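Local coordinates for protein O-methyltransferase, SAM-dependent (Legionella pneumophila subsp. pneumophila, PDB 3R3H) that probably transfers a methyl group from S-adenosylmethionine to an oxygen atom of an acceptor molecule, at residues D145-L150 with S184-E189. Sequence-based numbering, arbitrary orientation.
Sequences DKTNYL and SGQTRE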
loop_
_atom_site.group_PDB
_atom_site.type_symbol
_atom_site.label_atom_id
_atom_site.label_comp_id
_atom_site.label_asym_id
_atom_site.label_seq_id
_atom_site.Cartn_x
_atom_site.Cartn_y
_atom_site.Cartn_z
ATOM N N ASP A 145 -0.057 -10.232 20.046
ATOM C CA ASP A 145 -1.195 -11.082 20.403
ATOM C C ASP A 145 -2.530 -10.367 20.193
ATOM O O ASP A 145 -2.767 -9.258 20.707
ATOM C CB ASP A 145 -1.071 -11.590 21.842
ATOM C CG ASP A 145 -0.889 -10.477 22.848
ATOM O OD1 ASP A 145 -1.385 -10.646 23.984
ATOM O OD2 ASP A 145 -0.245 -9.451 22.522
ATOM N N LYS A 146 -3.389 -11.034 19.425
ATOM C CA LYS A 146 -4.704 -10.530 19.026
ATOM C C LYS A 146 -5.661 -10.081 20.125
ATOM O O LYS A 146 -6.461 -9.167 19.906
ATOM C CB LYS A 146 -5.402 -11.574 18.152
ATOM C CG LYS A 146 -4.471 -12.275 17.152
ATOM C CD LYS A 146 -3.702 -11.282 16.288
ATOM C CE LYS A 146 -2.451 -11.921 15.709
ATOM N NZ LYS A 146 -1.571 -10.939 15.013
ATOM N N THR A 147 -5.579 -10.702 21.298
ATOM C CA THR A 147 -6.479 -10.352 22.386
ATOM C C THR A 147 -6.142 -9.071 23.131
ATOM O O THR A 147 -6.667 -8.833 24.216
ATOM C CB THR A 147 -6.584 -11.485 23.408
ATOM O OG1 THR A 147 -5.291 -11.732 23.982
ATOM C CG2 THR A 147 -7.103 -12.752 22.735
ATOM N N ASN A 148 -5.262 -8.250 22.571
ATOM C CA ASN A 148 -4.919 -6.974 23.207
ATOM C C ASN A 148 -4.882 -5.939 22.108
ATOM O O ASN A 148 -4.499 -4.789 22.319
ATOM C CB ASN A 148 -3.558 -7.031 23.909
ATOM C CG ASN A 148 -3.635 -7.674 25.277
ATOM O OD1 ASN A 148 -3.112 -8.764 25.486
ATOM N ND2 ASN A 148 -4.299 -7.000 26.219
ATOM N N TYR A 149 -5.298 -6.379 20.928
ATOM C CA TYR A 149 -5.346 -5.544 19.742
ATOM C C TYR A 149 -6.066 -4.209 19.956
ATOM O O TYR A 149 -5.757 -3.228 19.290
ATOM C CB TYR A 149 -5.986 -6.347 18.599
ATOM C CG TYR A 149 -4.996 -6.815 17.542
ATOM C CD1 TYR A 149 -3.687 -7.195 17.879
ATOM C CD2 TYR A 149 -5.368 -6.866 16.197
ATOM C CE1 TYR A 149 -2.780 -7.608 16.891
ATOM C CE2 TYR A 149 -4.472 -7.275 15.202
ATOM C CZ TYR A 149 -3.186 -7.643 15.554
ATOM O OH TYR A 149 -2.337 -8.048 14.556
ATOM N N LEU A 150 -7.016 -4.168 20.886
ATOM C CA LEU A 150 -7.741 -2.931 21.168
ATOM C C LEU A 150 -6.842 -1.990 21.968
ATOM O O LEU A 150 -6.810 -0.767 21.751
ATOM C CB LEU A 150 -9.016 -3.228 21.959
ATOM C CG LEU A 150 -10.331 -2.836 21.265
ATOM C CD1 LEU A 150 -10.358 -1.325 20.989
ATOM C CD2 LEU A 150 -10.473 -3.623 19.960
ATOM N N SER A 184 -13.308 -18.458 19.583
ATOM C CA SER A 184 -12.041 -18.068 20.214
ATOM C C SER A 184 -11.944 -16.557 20.400
ATOM O O SER A 184 -12.389 -15.783 19.547
ATOM C CB SER A 184 -10.858 -18.557 19.379
ATOM O OG SER A 184 -10.916 -18.034 18.064
ATOM N N GLY A 185 -11.355 -16.149 21.521
ATOM C CA GLY A 185 -11.231 -14.738 21.828
ATOM C C GLY A 185 -10.311 -13.944 20.922
ATOM O O GLY A 185 -10.257 -12.719 21.035
ATOM N N GLN A 186 -9.582 -14.623 20.037
ATOM C CA GLN A 186 -8.667 -13.944 19.122
ATOM C C GLN A 186 -9.411 -13.366 17.942
ATOM O O GLN A 186 -9.170 -12.224 17.543
ATOM C CB GLN A 186 -7.601 -14.904 18.620
ATOM C CG GLN A 186 -6.741 -15.418 19.719
ATOM C CD GLN A 186 -6.463 -16.886 19.554
ATOM O OE1 GLN A 186 -5.775 -17.289 18.613
ATOM N NE2 GLN A 186 -7.011 -17.709 20.459
ATOM N N THR A 187 -10.308 -14.162 17.372
ATOM C CA THR A 187 -11.102 -13.695 16.246
ATOM C C THR A 187 -12.223 -12.808 16.799
ATOM O O THR A 187 -12.894 -12.102 16.064
ATOM C CB THR A 187 -11.676 -14.885 15.432
ATOM O OG1 THR A 187 -13.105 -14.842 15.451
ATOM C CG2 THR A 187 -11.194 -16.210 16.007
ATOM N N ARG A 188 -12.400 -12.849 18.112
ATOM C CA ARG A 188 -13.414 -12.052 18.778
ATOM C C ARG A 188 -12.884 -10.634 18.943
ATOM O O ARG A 188 -13.633 -9.664 18.885
ATOM C CB ARG A 188 -13.731 -12.662 20.143
ATOM C CG ARG A 188 -14.634 -11.812 20.993
ATOM C CD ARG A 188 -14.544 -12.251 22.439
ATOM N NE ARG A 188 -15.296 -11.367 23.324
ATOM C CZ ARG A 188 -16.620 -11.300 23.370
ATOM N NH1 ARG A 188 -17.350 -12.071 22.577
ATOM N NH2 ARG A 188 -17.212 -10.467 24.221
ATOM N N GLU A 189 -11.576 -10.529 19.153
ATOM C CA GLU A 189 -10.906 -9.240 19.327
ATOM C C GLU A 189 -10.656 -8.542 18.006
ATOM O O GLU A 189 -10.724 -7.317 17.908
ATOM C CB GLU A 189 -9.579 -9.442 20.026
ATOM C CG GLU A 189 -9.679 -9.345 21.512
ATOM C CD GLU A 189 -9.982 -7.931 21.967
ATOM O OE1 GLU A 189 -11.001 -7.750 22.687
ATOM O OE2 GLU A 189 -9.203 -7.011 21.607
#
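Glu189 reaches across to the turn that leads into helix 149-159, and its aliphatic part does most of the touching. CG lies 3.5 Å from Thr147 CA, while CB sits against the backbone O of Lys146. A bend in the chain (chi2 -69°) carries the carboxylate on along the turn to the first residues of the helix, where OE2 stands 3.7 Å from Leu150 N and a similar distance from Leu150 CB. No hydrogen bond joins the two segments, but glutamate suits the place, with methylenes for the turn and a carboxylate that the helix dipole would probably favour. At the other end of the interface Thr147 presents an apolar surface, its methyl: CG2 meets the carbonyl O of Gly185 at 3.6 Å and packs on CG of Gln186. Of the Lys146 side chain, CB does the touching, 4.0 Å from Gln186 CB.

In this Rossmann-like methyltransferase fold, the contact joins the loop after strand 137-143 and the first turn of helix 149-159 to the start of helix 185-198. Related class I O-methyltransferases build their active site at the carboxy ends of strands equivalent to 137-143 and 164-169.

Farther out, the long amine of Lys146 can span from the interface to Asp143, its salt-bridge partner, and to Asn170. NZ also donates to Tyr149 OH at 3.0 Å, while CD rests over one face of the tyrosine ring, toward its rim. A phenol suits because its hydroxyl takes that bond and is also hydrogen-bonded to Asp169 O. Leu150, branched and apolar, packs onto Leu193 and Val196.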